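Local coordinates for protein exocyst complex component EXO70 (Saccharomyces cerevisiae, PDB 2B1E) that helps tether secretory vesicles to sites of exocytosis as part of the exocyst complex, and plays a role in assembling that complex, at residues Lys24-Leu29 and Ile79-Ala84; Glu495-Leu500 and Asp553-Val558. One frame throughout, in Å; residues are numbered along the deposited sequence.

Contact 1: Lys24-Leu29 and Ile79-Ala84; sequences KYEIIL and IKRSEA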
ATOM      1  N   LYS A  24     -33.578 -20.298  59.488  1.00 15.57           N
ATOM      2  CA  LYS A  24     -34.195 -19.029  59.152  1.00 16.62           C
ATOM      3  C   LYS A  24     -33.495 -18.410  57.948  1.00 16.97           C
ATOM      4  O   LYS A  24     -34.141 -17.822  57.077  1.00 14.29           O
ATOM      5  CB  LYS A  24     -34.158 -18.087  60.362  1.00 19.65           C
ATOM      6  CG  LYS A  24     -35.005 -18.604  61.537  1.00 23.59           C
ATOM      7  CD  LYS A  24     -35.213 -17.556  62.624  1.00 26.43           C
ATOM      8  CE  LYS A  24     -33.924 -17.269  63.383  1.00 27.74           C
ATOM      9  NZ  LYS A  24     -34.093 -16.208  64.420  1.00 28.00           N
ATOM     10  N   TYR A  25     -32.174 -18.558  57.877  1.00 16.55           N
ATOM     11  CA  TYR A  25     -31.440 -17.990  56.757  1.00 15.44           C
ATOM     12  C   TYR A  25     -31.783 -18.727  55.470  1.00 14.24           C
ATOM     13  O   TYR A  25     -31.825 -18.121  54.393  1.00 12.20           O
ATOM     14  CB  TYR A  25     -29.925 -18.049  56.997  1.00 17.20           C
ATOM     15  CG  TYR A  25     -29.448 -17.146  58.107  1.00 18.62           C
ATOM     16  CD1 TYR A  25     -29.873 -15.823  58.183  1.00 19.29           C
ATOM     17  CD2 TYR A  25     -28.572 -17.615  59.084  1.00 18.69           C
ATOM     18  CE1 TYR A  25     -29.443 -14.984  59.211  1.00 21.30           C
ATOM     19  CE2 TYR A  25     -28.129 -16.784  60.118  1.00 22.11           C
ATOM     20  CZ  TYR A  25     -28.571 -15.472  60.176  1.00 21.28           C
ATOM     21  OH  TYR A  25     -28.149 -14.655  61.197  1.00 23.09           O
ATOM     22  N   GLU A  26     -32.017 -20.032  55.567  1.00 15.19           N
ATOM     23  CA  GLU A  26     -32.358 -20.781  54.365  1.00 13.81           C
ATOM     24  C   GLU A  26     -33.707 -20.332  53.809  1.00 13.98           C
ATOM     25  O   GLU A  26     -33.903 -20.277  52.595  1.00  9.67           O
ATOM     26  CB  GLU A  26     -32.403 -22.285  54.623  1.00 15.91           C
ATOM     27  CG  GLU A  26     -32.725 -23.061  53.341  1.00 17.59           C
ATOM     28  CD  GLU A  26     -32.364 -24.534  53.406  1.00 23.30           C
ATOM     29  OE1 GLU A  26     -32.322 -25.185  52.333  1.00 26.74           O
ATOM     30  OE2 GLU A  26     -32.131 -25.045  54.518  1.00 24.92           O
ATOM     31  N   ILE A  27     -34.640 -20.026  54.702  1.00 13.77           N
ATOM     32  CA  ILE A  27     -35.958 -19.581  54.276  1.00 14.87           C
ATOM     33  C   ILE A  27     -35.807 -18.275  53.503  1.00 14.91           C
ATOM     34  O   ILE A  27     -36.430 -18.073  52.455  1.00 13.29           O
ATOM     35  CB  ILE A  27     -36.899 -19.413  55.502  1.00 15.97           C
ATOM     36  CG1 ILE A  27     -37.238 -20.802  56.057  1.00 19.04           C
ATOM     37  CG2 ILE A  27     -38.165 -18.646  55.104  1.00 16.71           C
ATOM     38  CD1 ILE A  27     -38.059 -20.813  57.339  1.00 17.76           C
ATOM     39  N   ILE A  28     -34.960 -17.390  54.006  1.00 15.91           N
ATOM     40  CA  ILE A  28     -34.729 -16.116  53.329  1.00 14.44           C
ATOM     41  C   ILE A  28     -34.128 -16.368  51.947  1.00 13.36           C
ATOM     42  O   ILE A  28     -34.643 -15.895  50.917  1.00 11.01           O
ATOM     43  CB  ILE A  28     -33.767 -15.224  54.140  1.00 15.12           C
ATOM     44  CG1 ILE A  28     -34.399 -14.874  55.492  1.00 19.05           C
ATOM     45  CG2 ILE A  28     -33.449 -13.954  53.354  1.00 17.04           C
ATOM     46  CD1 ILE A  28     -33.528 -14.006  56.382  1.00 17.16           C
ATOM     47  N   LEU A  29     -33.037 -17.126  51.928  1.00 11.08           N
ATOM     48  CA  LEU A  29     -32.349 -17.438  50.679  1.00 12.34           C
ATOM     49  C   LEU A  29     -33.265 -18.127  49.658  1.00 12.18           C
ATOM     50  O   LEU A  29     -33.108 -17.937  48.450  1.00 11.48           O
ATOM     51  CB  LEU A  29     -31.126 -18.315  50.967  1.00  9.97           C
ATOM     52  CG  LEU A  29     -29.972 -17.629  51.709  1.00 10.04           C
ATOM     53  CD1 LEU A  29     -28.932 -18.665  52.113  1.00  8.65           C
ATOM     54  CD2 LEU A  29     -29.338 -16.549  50.810  1.00  8.66           C
ATOM     55  N   ILE A  79     -24.653 -23.319  51.537  1.00  9.01           N
ATOM     56  CA  ILE A  79     -23.737 -22.333  50.964  1.00  9.61           C
ATOM     57  C   ILE A  79     -23.463 -22.716  49.507  1.00 11.55           C
ATOM     58  O   ILE A  79     -23.477 -21.873  48.609  1.00  9.64           O
ATOM     59  CB  ILE A  79     -22.390 -22.278  51.765  1.00  9.02           C
ATOM     60  CG1 ILE A  79     -22.636 -21.692  53.164  1.00  9.92           C
ATOM     61  CG2 ILE A  79     -21.372 -21.422  51.041  1.00 12.32           C
ATOM     62  CD1 ILE A  79     -21.436 -21.794  54.122  1.00  8.57           C
ATOM     63  N   LYS A  80     -23.223 -24.005  49.272  1.00 13.05           N
ATOM     64  CA  LYS A  80     -22.941 -24.486  47.928  1.00 10.97           C
ATOM     65  C   LYS A  80     -24.096 -24.196  46.968  1.00 11.05           C
ATOM     66  O   LYS A  80     -23.880 -23.752  45.837  1.00 10.86           O
ATOM     67  CB  LYS A  80     -22.662 -25.991  47.959  1.00 14.12           C
ATOM     68  CG  LYS A  80     -22.193 -26.555  46.636  1.00 19.73           C
ATOM     69  CD  LYS A  80     -21.937 -28.063  46.726  1.00 26.70           C
ATOM     70  CE  LYS A  80     -20.928 -28.412  47.809  1.00 26.60           C
ATOM     71  NZ  LYS A  80     -20.750 -29.900  47.936  1.00 32.94           N
ATOM     72  N   ARG A  81     -25.322 -24.441  47.412  1.00  9.56           N
ATOM     73  CA  ARG A  81     -26.474 -24.206  46.547  1.00 11.37           C
ATOM     74  C   ARG A  81     -26.661 -22.721  46.261  1.00 11.15           C
ATOM     75  O   ARG A  81     -26.952 -22.327  45.126  1.00 10.05           O
ATOM     76  CB  ARG A  81     -27.744 -24.781  47.180  1.00 12.62           C
ATOM     77  CG  ARG A  81     -27.719 -26.287  47.418  1.00 12.15           C
ATOM     78  CD  ARG A  81     -29.117 -26.819  47.699  1.00 10.39           C
ATOM     79  NE  ARG A  81     -29.664 -26.431  49.005  1.00 11.67           N
ATOM     80  CZ  ARG A  81     -29.328 -27.016  50.155  1.00  9.31           C
ATOM     81  NH1 ARG A  81     -28.437 -28.002  50.152  1.00  7.09           N
ATOM     82  NH2 ARG A  81     -29.913 -26.654  51.295  1.00  8.50           N
ATOM     83  N   SER A  82     -26.498 -21.899  47.296  1.00  9.50           N
ATOM     84  CA  SER A  82     -26.647 -20.464  47.152  1.00  9.88           C
ATOM     85  C   SER A  82     -25.601 -19.862  46.211  1.00 11.01           C
ATOM     86  O   SER A  82     -25.912 -18.971  45.413  1.00 10.10           O
ATOM     87  CB  SER A  82     -26.583 -19.799  48.529  1.00  8.15           C
ATOM     88  OG  SER A  82     -27.580 -20.336  49.380  1.00 10.25           O
ATOM     89  N   GLU A  83     -24.365 -20.346  46.296  1.00 10.21           N
ATOM     90  CA  GLU A  83     -23.319 -19.836  45.423  1.00 12.77           C
ATOM     91  C   GLU A  83     -23.561 -20.283  43.979  1.00 12.89           C
ATOM     92  O   GLU A  83     -23.250 -19.555  43.041  1.00 14.12           O
ATOM     93  CB  GLU A  83     -21.935 -20.279  45.937  1.00 13.49           C
ATOM     94  CG  GLU A  83     -21.510 -19.463  47.165  1.00 15.58           C
ATOM     95  CD  GLU A  83     -20.210 -19.927  47.829  1.00 16.27           C
ATOM     96  OE1 GLU A  83     -19.691 -19.181  48.680  1.00 15.98           O
ATOM     97  OE2 GLU A  83     -19.715 -21.024  47.524  1.00 17.34           O
ATOM     98  N   ALA A  84     -24.140 -21.469  43.800  1.00 14.23           N
ATOM     99  CA  ALA A  84     -24.422 -21.956  42.455  1.00 14.07           C
ATOM    100  C   ALA A  84     -25.470 -21.027  41.829  1.00 14.41           C
ATOM    101  O   ALA A  84     -25.442 -20.756  40.632  1.00 15.59           O
ATOM    102  CB  ALA A  84     -24.934 -23.401  42.508  1.00 15.07           C
TER
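Arg81 and Ser82, neighbours on the helix of Ile79-Ala84, each meet one residue of Lys24-Leu29: Glu26 and Leu29. The Arg81 chain, bent about its CG-CD bond (chi3 -71°), turns its guanidinium toward Glu26, and NH2 forms a salt bridge with Glu26 OE1 at 3.0 Å. OE1 sits at the edge of the guanidinium, close to its plane, but NH2 comes to the carboxylate from above rather than within its plane. With one N-H engaged at 144°, the pair is a single-point contact, not a two-pronged grip. Glu26 gets there with CG anti to its backbone N (chi1 -178°) and the rest of the chain extended, bringing its end closer to the partner helix than its CB direction suggests. Its other oxygen, OE2, is hydrogen-bonded to His74, so one carboxylate ties together two places on helix 66-94. One residue further along, Ser82 places OG 3.5 Å from Leu29 CD1. This is a van der Waals contact, as OG is hydrogen-bonded to Leu78 O of its own helix. The helices come to 7.4 Å between the CA atoms of Leu29 and Ser82, an approach consistent with the small serine side chain. Helices 15-30 and 66-94 meet here beside helix 38-56, where Tyr41 touches both Leu29 and Ser82, and Val44 and Leu48 touch Leu29: three-helix packing within the Exo70 N-terminal region, with an ion pair at its outer side.

Contact 2: Glu495-Leu500 and Asp553-Val558; sequences EGFEDL and DELTTV
One face of the Phe497 ring carries the Leu555 methyl CD1, which stands 3.5 Å from the ring centroid and 20° off the normal, a CH-pi contact. The methyl is displaced toward the CE2-CZ side of the ring, and Leu555 CD1 lies only 3.3 Å from Phe497 CE2, a tight fit. Val558 approaches the same end of the ring obliquely, with its CG1 3.7 Å from Phe497 CZ, so the outer end of the ring is held between two aliphatic side chains about one helical turn apart. With chi1 at 177°, the Phe497 ring extends from its helix toward helix 552-563. Leu555 does not aim its CB at the ring; its chi1 of -158° carries CG and CD1 over to it. Replacing Phe497 by an alanine would remove the surface on which both Leu555 CD1 and Val558 CG1 rest, and would probably open a gap between the two helices. Leu555 is also in touch with Val526, Met527 and Tyr530 of helix 512-537, which places a third helix beside the pair. Leu555 further touches Phe493, and Val558 touches Val501, so Phe493, Phe497 and Val501, spaced four apart, form an apolar row on helix 483-504. Such a row is characteristic of helix-on-helix packing in the all-helical bundles of the Exo70 rod.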
ATOM      1  N   GLU A 495      23.106  16.077 -51.255  1.00 16.63           N
ATOM      2  CA  GLU A 495      22.764  14.660 -51.142  1.00 17.93           C
ATOM      3  C   GLU A 495      22.457  14.285 -49.696  1.00 15.77           C
ATOM      4  O   GLU A 495      21.529  13.525 -49.431  1.00 17.35           O
ATOM      5  CB  GLU A 495      23.899  13.783 -51.678  1.00 21.29           C
ATOM      6  CG  GLU A 495      24.035  13.794 -53.200  1.00 24.91           C
ATOM      7  CD  GLU A 495      25.264  13.028 -53.693  1.00 29.91           C
ATOM      8  OE1 GLU A 495      25.408  11.832 -53.342  1.00 32.28           O
ATOM      9  OE2 GLU A 495      26.080  13.617 -54.438  1.00 28.61           O
ATOM     10  N   GLY A 496      23.228  14.826 -48.761  1.00 13.96           N
ATOM     11  CA  GLY A 496      22.997  14.525 -47.364  1.00 12.42           C
ATOM     12  C   GLY A 496      21.714  15.160 -46.874  1.00 13.13           C
ATOM     13  O   GLY A 496      20.950  14.537 -46.133  1.00 13.31           O
ATOM     14  N   PHE A 497      21.481  16.403 -47.293  1.00 12.11           N
ATOM     15  CA  PHE A 497      20.283  17.160 -46.924  1.00 12.49           C
ATOM     16  C   PHE A 497      19.022  16.453 -47.441  1.00 12.60           C
ATOM     17  O   PHE A 497      18.093  16.166 -46.683  1.00 11.23           O
ATOM     18  CB  PHE A 497      20.345  18.570 -47.537  1.00 12.14           C
ATOM     19  CG  PHE A 497      19.114  19.404 -47.271  1.00 14.88           C
ATOM     20  CD1 PHE A 497      18.863  19.922 -45.996  1.00 12.98           C
ATOM     21  CD2 PHE A 497      18.187  19.644 -48.286  1.00 13.62           C
ATOM     22  CE1 PHE A 497      17.706  20.663 -45.732  1.00  9.85           C
ATOM     23  CE2 PHE A 497      17.022  20.386 -48.034  1.00 13.17           C
ATOM     24  CZ  PHE A 497      16.784  20.893 -46.752  1.00 11.74           C
ATOM     25  N   GLU A 498      19.000  16.195 -48.744  1.00 13.32           N
ATOM     26  CA  GLU A 498      17.866  15.539 -49.387  1.00 14.52           C
ATOM     27  C   GLU A 498      17.584  14.153 -48.815  1.00 15.24           C
ATOM     28  O   GLU A 498      16.427  13.763 -48.648  1.00 14.39           O
ATOM     29  CB  GLU A 498      18.109  15.466 -50.902  1.00 16.34           C
ATOM     30  CG  GLU A 498      17.791  16.781 -51.618  1.00 16.67           C
ATOM     31  CD  GLU A 498      18.614  16.992 -52.866  1.00 18.91           C
ATOM     32  OE1 GLU A 498      19.091  15.992 -53.442  1.00 19.25           O
ATOM     33  OE2 GLU A 498      18.779  18.159 -53.284  1.00 17.47           O
ATOM     34  N   ASP A 499      18.636  13.406 -48.511  1.00 14.54           N
ATOM     35  CA  ASP A 499      18.463  12.073 -47.944  1.00 15.53           C
ATOM     36  C   ASP A 499      17.783  12.182 -46.575  1.00 14.67           C
ATOM     37  O   ASP A 499      16.898  11.389 -46.251  1.00 10.52           O
ATOM     38  CB  ASP A 499      19.821  11.380 -47.795  1.00 16.52           C
ATOM     39  CG  ASP A 499      19.694   9.916 -47.406  1.00 18.79           C
ATOM     40  OD1 ASP A 499      19.865   9.586 -46.213  1.00 21.18           O
ATOM     41  OD2 ASP A 499      19.421   9.095 -48.304  1.00 23.04           O
ATOM     42  N   LEU A 500      18.201  13.168 -45.778  1.00 14.61           N
ATOM     43  CA  LEU A 500      17.628  13.372 -44.451  1.00 14.55           C
ATOM     44  C   LEU A 500      16.207  13.906 -44.542  1.00 12.68           C
ATOM     45  O   LEU A 500      15.343  13.500 -43.770  1.00 14.02           O
ATOM     46  CB  LEU A 500      18.494  14.338 -43.619  1.00 14.82           C
ATOM     47  CG  LEU A 500      19.217  13.783 -42.388  1.00 16.83           C
ATOM     48  CD1 LEU A 500      20.051  14.881 -41.726  1.00 16.35           C
ATOM     49  CD2 LEU A 500      18.200  13.227 -41.392  1.00 15.76           C
ATOM     50  N   ASP A 553      17.129  30.803 -48.788  1.00 12.59           N
ATOM     51  CA  ASP A 553      15.679  30.947 -48.759  1.00 12.26           C
ATOM     52  C   ASP A 553      14.988  29.711 -49.322  1.00 11.51           C
ATOM     53  O   ASP A 553      13.918  29.330 -48.860  1.00 10.37           O
ATOM     54  CB  ASP A 553      15.231  32.190 -49.540  1.00  8.92           C
ATOM     55  CG  ASP A 553      15.482  33.475 -48.779  1.00 14.04           C
ATOM     56  OD1 ASP A 553      15.762  33.391 -47.563  1.00 14.74           O
ATOM     57  OD2 ASP A 553      15.387  34.570 -49.389  1.00 13.10           O
ATOM     58  N   GLU A 554      15.595  29.086 -50.326  1.00 12.59           N
ATOM     59  CA  GLU A 554      14.996  27.891 -50.908  1.00 13.45           C
ATOM     60  C   GLU A 554      15.115  26.750 -49.906  1.00 14.57           C
ATOM     61  O   GLU A 554      14.180  25.971 -49.716  1.00 14.26           O
ATOM     62  CB  GLU A 554      15.691  27.543 -52.229  1.00 14.08           C
ATOM     63  CG  GLU A 554      15.221  28.412 -53.374  1.00 17.02           C
ATOM     64  CD  GLU A 554      16.105  28.339 -54.606  1.00 18.47           C
ATOM     65  OE1 GLU A 554      15.675  28.852 -55.656  1.00 23.46           O
ATOM     66  OE2 GLU A 554      17.227  27.793 -54.536  1.00 19.32           O
ATOM     67  N   LEU A 555      16.272  26.658 -49.258  1.00 13.22           N
ATOM     68  CA  LEU A 555      16.497  25.619 -48.274  1.00 10.57           C
ATOM     69  C   LEU A 555      15.500  25.814 -47.143  1.00 11.71           C
ATOM     70  O   LEU A 555      14.912  24.861 -46.652  1.00 12.06           O
ATOM     71  CB  LEU A 555      17.920  25.701 -47.727  1.00 11.63           C
ATOM     72  CG  LEU A 555      18.396  24.383 -47.114  1.00 10.91           C
ATOM     73  CD1 LEU A 555      18.514  23.345 -48.228  1.00 10.79           C
ATOM     74  CD2 LEU A 555      19.740  24.572 -46.428  1.00 12.16           C
ATOM     75  N   THR A 556      15.320  27.065 -46.730  1.00 12.42           N
ATOM     76  CA  THR A 556      14.385  27.387 -45.661  1.00 13.42           C
ATOM     77  C   THR A 556      12.985  26.860 -45.986  1.00 13.71           C
ATOM     78  O   THR A 556      12.324  26.281 -45.136  1.00 14.69           O
ATOM     79  CB  THR A 556      14.287  28.929 -45.426  1.00 14.26           C
ATOM     80  OG1 THR A 556      15.532  29.417 -44.911  1.00 14.28           O
ATOM     81  CG2 THR A 556      13.194  29.248 -44.425  1.00 16.09           C
ATOM     82  N   THR A 557      12.540  27.066 -47.217  1.00 14.42           N
ATOM     83  CA  THR A 557      11.210  26.625 -47.627  1.00 15.08           C
ATOM     84  C   THR A 557      11.044  25.118 -47.490  1.00 15.22           C
ATOM     85  O   THR A 557      10.010  24.640 -47.011  1.00 13.19           O
ATOM     86  CB  THR A 557      10.917  27.064 -49.084  1.00 15.43           C
ATOM     87  OG1 THR A 557      11.040  28.487 -49.172  1.00 13.68           O
ATOM     88  CG2 THR A 557       9.503  26.667 -49.508  1.00 17.15           C
ATOM     89  N   VAL A 558      12.062  24.368 -47.903  1.00 15.70           N
ATOM     90  CA  VAL A 558      12.018  22.915 -47.803  1.00 15.46           C
ATOM     91  C   VAL A 558      11.850  22.515 -46.348  1.00 14.50           C
ATOM     92  O   VAL A 558      10.971  21.728 -46.002  1.00 13.76           O
ATOM     93  CB  VAL A 558      13.311  22.281 -48.341  1.00 14.94           C
ATOM     94  CG1 VAL A 558      13.326  20.795 -48.043  1.00 13.02           C
ATOM     95  CG2 VAL A 558      13.412  22.530 -49.826  1.00 16.48           C
TER

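In the fold
Contacts 1 and 2 lie on opposite sides of the centre of an elongated, all-helical chain, with centres 116 Å apart, and have no helix in common. Both segments of contact 1 lie in the Exo70 N-terminal region, both of contact 2 in the C-terminal one, where Asp553-Val558 belongs to the last helix of the chain. Their chemistry is consistent with their burial. Contact 1 is partly buried and mixed, with an exposed arginine in an ion pair beside a covered leucine-serine contact, whereas contact 2 is buried and purely apolar, built on an aromatic ring. Both have a third helix alongside: 38-56 at contact 1 and 512-537 at contact 2.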